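Local coordinates for protein angiotensin-converting enzyme (Anopheles gambiae, PDB 6S1Y) that probably cleaves peptides as a zinc-dependent metallopeptidase of the angiotensin-converting enzyme family, its active site lying in a largely helical fold, at residues I22-A36 against A55-E69. Residues are numbered along the deposited sequence; the frame is centred on the assembly and turned at random.
Sequences IEQRYQQTKAHQTLA and AAADFAEVAKAVAEE
Tyr26 and Phe59 meet at the middle of an antiparallel helical hairpin, formed near the N-terminus of this angiotensin-converting enzyme fold by helices 12-42 and 46-70; the N-to-C directions of 22-36 and 55-69 differ by 161°, and their axes approach to 8.5 Å. The aromatic pair is T-shaped, with ring planes 73° apart: the Phe59 edge is directed at the Tyr26 face, bringing Phe59 CZ to 3.4 Å from Tyr26 CZ. Phe59 is a knob in a hole formed by Tyr26, Thr29, Lys30 and Gln33. Phe59 CD1 reaches Thr29 OG1 at 3.4 Å, the ring being swung out opposite its own backbone N (chi1 172°), and Lys30 CB lies 3.7 Å from Phe59 CE1. Tip to tip, Thr29 CG2 meets Val62 CG2 at 3.5 Å. Toward one end, Ile22 CG2 presses on Val66 CG1, a tight 3.3 Å pair. At the same end, Arg25 and Glu69 come from opposite directions, and Arg25 NH1 forms a salt bridge to Glu69 OE1 (2.6 Å), the guanidinium and carboxylate planes nearly parallel, although the hydrogen bond is bent and weak. At the other end Ala55 CB packs against Ala36 CB, 3.8 Å away. Beyond the hairpin, Ala56 and Ala60 rest on Phe103 of helix 100-119, while Tyr26 touches Leu90 of helix 81-90.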
loop_
_atom_site.group_PDB
_atom_site.type_symbol
_atom_site.label_atom_id
_atom_site.label_comp_id
_atom_site.label_asym_id
_atom_site.label_seq_id
_atom_site.Cartn_x
_atom_site.Cartn_y
_atom_site.Cartn_z
ATOM N N ILE A 22 11.404 -21.263 -22.810
ATOM C CA ILE A 22 11.601 -21.107 -21.374
ATOM C C ILE A 22 10.470 -20.278 -20.774
ATOM O O ILE A 22 9.922 -20.624 -19.722
ATOM C CB ILE A 22 12.982 -20.485 -21.093
ATOM C CG1 ILE A 22 14.094 -21.427 -21.574
ATOM C CG2 ILE A 22 13.133 -20.190 -19.613
ATOM C CD1 ILE A 22 15.504 -20.894 -21.381
ATOM N N GLU A 23 10.090 -19.186 -21.445
ATOM C CA GLU A 23 9.034 -18.319 -20.939
ATOM C C GLU A 23 7.751 -19.091 -20.658
ATOM O O GLU A 23 7.100 -18.875 -19.629
ATOM C CB GLU A 23 8.752 -17.193 -21.939
ATOM C CG GLU A 23 9.813 -16.105 -21.974
ATOM C CD GLU A 23 9.622 -15.135 -23.128
ATOM O OE1 GLU A 23 8.754 -15.384 -23.999
ATOM O OE2 GLU A 23 10.347 -14.120 -23.164
ATOM N N GLN A 24 7.357 -19.983 -21.567
ATOM C CA GLN A 24 6.118 -20.726 -21.366
ATOM C C GLN A 24 6.257 -21.711 -20.215
ATOM O O GLN A 24 5.320 -21.899 -19.432
ATOM C CB GLN A 24 5.724 -21.454 -22.649
ATOM C CG GLN A 24 5.745 -20.586 -23.905
ATOM C CD GLN A 24 4.816 -19.379 -23.827
ATOM O OE1 GLN A 24 3.786 -19.405 -23.142
ATOM N NE2 GLN A 24 5.178 -18.310 -24.535
ATOM N N ARG A 25 7.416 -22.357 -20.104
ATOM C CA ARG A 25 7.698 -23.200 -18.947
ATOM C C ARG A 25 7.560 -22.403 -17.653
ATOM O O ARG A 25 6.808 -22.787 -16.749
ATOM C CB ARG A 25 9.105 -23.790 -19.094
ATOM C CG ARG A 25 9.294 -25.198 -18.567
ATOM C CD ARG A 25 10.169 -26.018 -19.514
ATOM N NE ARG A 25 11.511 -25.460 -19.668
ATOM C CZ ARG A 25 12.499 -25.623 -18.790
ATOM N NH1 ARG A 25 13.685 -25.085 -19.021
ATOM N NH2 ARG A 25 12.305 -26.320 -17.675
ATOM N N TYR A 26 8.266 -21.270 -17.562
ATOM C CA TYR A 26 8.208 -20.418 -16.372
ATOM C C TYR A 26 6.773 -20.009 -16.065
ATOM O O TYR A 26 6.308 -20.127 -14.930
ATOM C CB TYR A 26 9.100 -19.187 -16.603
ATOM C CG TYR A 26 9.563 -18.397 -15.396
ATOM C CD1 TYR A 26 10.759 -18.698 -14.760
ATOM C CD2 TYR A 26 8.836 -17.303 -14.933
ATOM C CE1 TYR A 26 11.199 -17.953 -13.671
ATOM C CE2 TYR A 26 9.265 -16.557 -13.845
ATOM C CZ TYR A 26 10.449 -16.882 -13.223
ATOM O OH TYR A 26 10.892 -16.142 -12.145
ATOM N N GLN A 27 6.042 -19.560 -17.082
ATOM C CA GLN A 27 4.694 -19.052 -16.862
ATOM C C GLN A 27 3.766 -20.114 -16.279
ATOM O O GLN A 27 2.942 -19.819 -15.399
ATOM C CB GLN A 27 4.131 -18.518 -18.178
ATOM C CG GLN A 27 2.688 -18.110 -18.104
ATOM C CD GLN A 27 2.238 -17.374 -19.344
ATOM O OE1 GLN A 27 3.040 -17.051 -20.216
ATOM N NE2 GLN A 27 0.950 -17.093 -19.422
ATOM N N GLN A 28 3.885 -21.357 -16.742
ATOM C CA GLN A 28 2.953 -22.386 -16.298
ATOM C C GLN A 28 3.186 -22.780 -14.842
ATOM O O GLN A 28 2.219 -22.941 -14.084
ATOM C CB GLN A 28 3.040 -23.596 -17.230
ATOM C CG GLN A 28 2.554 -23.243 -18.639
ATOM C CD GLN A 28 2.487 -24.431 -19.586
ATOM O OE1 GLN A 28 2.101 -25.541 -19.197
ATOM N NE2 GLN A 28 2.857 -24.199 -20.847
ATOM N N THR A 29 4.442 -22.936 -14.417
ATOM C CA THR A 29 4.654 -23.262 -13.014
ATOM C C THR A 29 4.384 -22.052 -12.122
ATOM O O THR A 29 3.918 -22.217 -10.990
ATOM C CB THR A 29 6.067 -23.809 -12.773
ATOM O OG1 THR A 29 7.040 -22.879 -13.263
ATOM C CG2 THR A 29 6.233 -25.146 -13.470
ATOM N N LYS A 30 4.631 -20.832 -12.612
ATOM C CA LYS A 30 4.309 -19.674 -11.789
ATOM C C LYS A 30 2.802 -19.551 -11.603
ATOM O O LYS A 30 2.334 -19.153 -10.526
ATOM C CB LYS A 30 4.867 -18.383 -12.381
ATOM C CG LYS A 30 4.976 -17.268 -11.323
ATOM C CD LYS A 30 5.116 -15.879 -11.954
ATOM C CE LYS A 30 5.303 -14.772 -10.900
ATOM N NZ LYS A 30 6.741 -14.323 -10.816
ATOM N N ALA A 31 2.031 -19.910 -12.628
ATOM C CA ALA A 31 0.581 -19.915 -12.488
ATOM C C ALA A 31 0.146 -20.984 -11.505
ATOM O O ALA A 31 -0.657 -20.723 -10.612
ATOM C CB ALA A 31 -0.085 -20.126 -13.847
ATOM N N HIS A 32 0.675 -22.199 -11.645
ATOM C CA HIS A 32 0.343 -23.249 -10.687
ATOM C C HIS A 32 0.651 -22.787 -9.270
ATOM O O HIS A 32 -0.126 -23.013 -8.342
ATOM C CB HIS A 32 1.113 -24.528 -11.028
ATOM C CG HIS A 32 0.776 -25.689 -10.146
ATOM N ND1 HIS A 32 1.661 -26.200 -9.217
ATOM C CD2 HIS A 32 -0.354 -26.429 -10.037
ATOM C CE1 HIS A 32 1.092 -27.207 -8.577
ATOM N NE2 HIS A 32 -0.131 -27.366 -9.055
ATOM N N GLN A 33 1.765 -22.091 -9.094
ATOM C CA GLN A 33 2.143 -21.643 -7.762
ATOM C C GLN A 33 1.194 -20.561 -7.259
ATOM O O GLN A 33 0.720 -20.621 -6.118
ATOM C CB GLN A 33 3.585 -21.158 -7.804
ATOM C CG GLN A 33 4.107 -20.708 -6.484
ATOM C CD GLN A 33 4.387 -19.245 -6.503
ATOM O OE1 GLN A 33 5.478 -18.814 -6.895
ATOM N NE2 GLN A 33 3.391 -18.450 -6.100
ATOM N N THR A 34 0.874 -19.588 -8.111
ATOM C CA THR A 34 -0.081 -18.558 -7.730
ATOM C C THR A 34 -1.417 -19.166 -7.329
ATOM O O THR A 34 -2.035 -18.748 -6.335
ATOM C CB THR A 34 -0.277 -17.587 -8.887
ATOM O OG1 THR A 34 0.935 -16.878 -9.132
ATOM C CG2 THR A 34 -1.362 -16.600 -8.564
ATOM N N LEU A 35 -1.880 -20.159 -8.094
ATOM C CA LEU A 35 -3.171 -20.767 -7.820
ATOM C C LEU A 35 -3.199 -21.398 -6.433
ATOM O O LEU A 35 -4.167 -21.226 -5.680
ATOM C CB LEU A 35 -3.479 -21.800 -8.897
ATOM C CG LEU A 35 -4.940 -21.989 -9.288
ATOM C CD1 LEU A 35 -4.991 -22.935 -10.490
ATOM C CD2 LEU A 35 -5.757 -22.514 -8.125
ATOM N N ALA A 36 -2.143 -22.128 -6.074
ATOM C CA ALA A 36 -2.097 -22.744 -4.757
ATOM C C ALA A 36 -2.040 -21.689 -3.660
ATOM O O ALA A 36 -2.625 -21.881 -2.585
ATOM C CB ALA A 36 -0.904 -23.696 -4.673
ATOM N N ALA A 55 3.850 -26.255 -4.236
ATOM C CA ALA A 55 3.820 -25.619 -5.550
ATOM C C ALA A 55 4.884 -24.536 -5.655
ATOM O O ALA A 55 5.454 -24.318 -6.734
ATOM C CB ALA A 55 2.437 -25.038 -5.817
ATOM N N ALA A 56 5.181 -23.859 -4.542
ATOM C CA ALA A 56 6.276 -22.898 -4.545
ATOM C C ALA A 56 7.621 -23.604 -4.683
ATOM O O ALA A 56 8.498 -23.141 -5.423
ATOM C CB ALA A 56 6.239 -22.048 -3.273
ATOM N N ALA A 57 7.801 -24.729 -3.986
ATOM C CA ALA A 57 9.036 -25.492 -4.137
ATOM C C ALA A 57 9.214 -25.950 -5.579
ATOM O O ALA A 57 10.309 -25.841 -6.142
ATOM C CB ALA A 57 9.037 -26.685 -3.184
ATOM N N ASP A 58 8.131 -26.438 -6.198
ATOM C CA ASP A 58 8.171 -26.845 -7.603
ATOM C C ASP A 58 8.629 -25.698 -8.488
ATOM O O ASP A 58 9.489 -25.873 -9.359
ATOM C CB ASP A 58 6.792 -27.323 -8.062
ATOM C CG ASP A 58 6.367 -28.603 -7.387
ATOM O OD1 ASP A 58 7.211 -29.208 -6.688
ATOM O OD2 ASP A 58 5.186 -29.001 -7.556
ATOM N N PHE A 59 8.042 -24.516 -8.295
ATOM C CA PHE A 59 8.441 -23.377 -9.104
ATOM C C PHE A 59 9.899 -23.027 -8.853
ATOM O O PHE A 59 10.626 -22.653 -9.778
ATOM C CB PHE A 59 7.549 -22.176 -8.815
ATOM C CG PHE A 59 8.027 -20.919 -9.466
ATOM C CD1 PHE A 59 7.798 -20.690 -10.806
ATOM C CD2 PHE A 59 8.730 -19.976 -8.743
ATOM C CE1 PHE A 59 8.248 -19.536 -11.411
ATOM C CE2 PHE A 59 9.187 -18.825 -9.342
ATOM C CZ PHE A 59 8.940 -18.603 -10.677
ATOM N N ALA A 60 10.343 -23.154 -7.601
ATOM C CA ALA A 60 11.722 -22.834 -7.257
ATOM C C ALA A 60 12.694 -23.698 -8.052
ATOM O O ALA A 60 13.694 -23.195 -8.576
ATOM C CB ALA A 60 11.945 -23.019 -5.749
ATOM N N GLU A 61 12.411 -24.998 -8.153
ATOM C CA GLU A 61 13.200 -25.878 -9.008
ATOM C C GLU A 61 13.230 -25.354 -10.441
ATOM O O GLU A 61 14.296 -25.137 -11.014
ATOM C CB GLU A 61 12.628 -27.295 -8.970
ATOM C CG GLU A 61 13.018 -28.098 -7.749
ATOM C CD GLU A 61 12.234 -29.402 -7.630
ATOM O OE1 GLU A 61 12.004 -30.066 -8.663
ATOM O OE2 GLU A 61 11.842 -29.761 -6.496
ATOM N N VAL A 62 12.057 -25.145 -11.040
ATOM C CA VAL A 62 11.981 -24.655 -12.414
ATOM C C VAL A 62 12.859 -23.421 -12.595
ATOM O O VAL A 62 13.629 -23.322 -13.557
ATOM C CB VAL A 62 10.514 -24.365 -12.793
ATOM C CG1 VAL A 62 10.435 -23.654 -14.142
ATOM C CG2 VAL A 62 9.673 -25.658 -12.798
ATOM N N ALA A 63 12.759 -22.457 -11.668
ATOM C CA ALA A 63 13.487 -21.196 -11.845
ATOM C C ALA A 63 14.991 -21.403 -11.746
ATOM O O ALA A 63 15.759 -20.719 -12.435
ATOM C CB ALA A 63 13.030 -20.154 -10.818
ATOM N N LYS A 64 15.436 -22.339 -10.913
ATOM C CA LYS A 64 16.861 -22.656 -10.857
ATOM C C LYS A 64 17.351 -23.204 -12.197
ATOM O O LYS A 64 18.403 -22.797 -12.703
ATOM C CB LYS A 64 17.140 -23.654 -9.743
ATOM C CG LYS A 64 17.220 -23.066 -8.340
ATOM C CD LYS A 64 17.480 -24.177 -7.338
ATOM C CE LYS A 64 17.126 -23.774 -5.921
ATOM N NZ LYS A 64 16.152 -24.732 -5.310
ATOM N N ALA A 65 16.598 -24.143 -12.778
ATOM C CA ALA A 65 16.966 -24.715 -14.070
ATOM C C ALA A 65 16.959 -23.660 -15.162
ATOM O O ALA A 65 17.880 -23.599 -15.987
ATOM C CB ALA A 65 16.002 -25.843 -14.431
ATOM N N VAL A 66 15.920 -22.823 -15.189
ATOM C CA VAL A 66 15.865 -21.737 -16.162
ATOM C C VAL A 66 17.089 -20.847 -16.036
ATOM O O VAL A 66 17.676 -20.433 -17.039
ATOM C CB VAL A 66 14.567 -20.925 -15.980
ATOM C CG1 VAL A 66 14.670 -19.599 -16.717
ATOM C CG2 VAL A 66 13.372 -21.733 -16.454
ATOM N N ALA A 67 17.487 -20.526 -14.802
ATOM C CA ALA A 67 18.597 -19.600 -14.611
ATOM C C ALA A 67 19.893 -20.187 -15.146
ATOM O O ALA A 67 20.689 -19.486 -15.780
ATOM C CB ALA A 67 18.749 -19.242 -13.132
ATOM N N GLU A 68 20.129 -21.475 -14.891
ATOM C CA GLU A 68 21.310 -22.124 -15.447
ATOM C C GLU A 68 21.223 -22.215 -16.968
ATOM O O GLU A 68 22.169 -21.858 -17.676
ATOM C CB GLU A 68 21.478 -23.510 -14.837
ATOM C CG GLU A 68 22.780 -24.176 -15.215
ATOM C CD GLU A 68 22.921 -25.547 -14.592
ATOM O OE1 GLU A 68 22.968 -26.547 -15.346
ATOM O OE2 GLU A 68 22.966 -25.621 -13.343
ATOM N N GLU A 69 20.084 -22.680 -17.488
ATOM C CA GLU A 69 19.925 -22.774 -18.932
ATOM C C GLU A 69 20.250 -21.460 -19.626
ATOM O O GLU A 69 20.679 -21.460 -20.785
ATOM C CB GLU A 69 18.498 -23.203 -19.282
ATOM C CG GLU A 69 18.208 -24.668 -19.029
ATOM C CD GLU A 69 16.778 -25.045 -19.391
ATOM O OE1 GLU A 69 16.165 -25.870 -18.666
ATOM O OE2 GLU A 69 16.267 -24.499 -20.396
#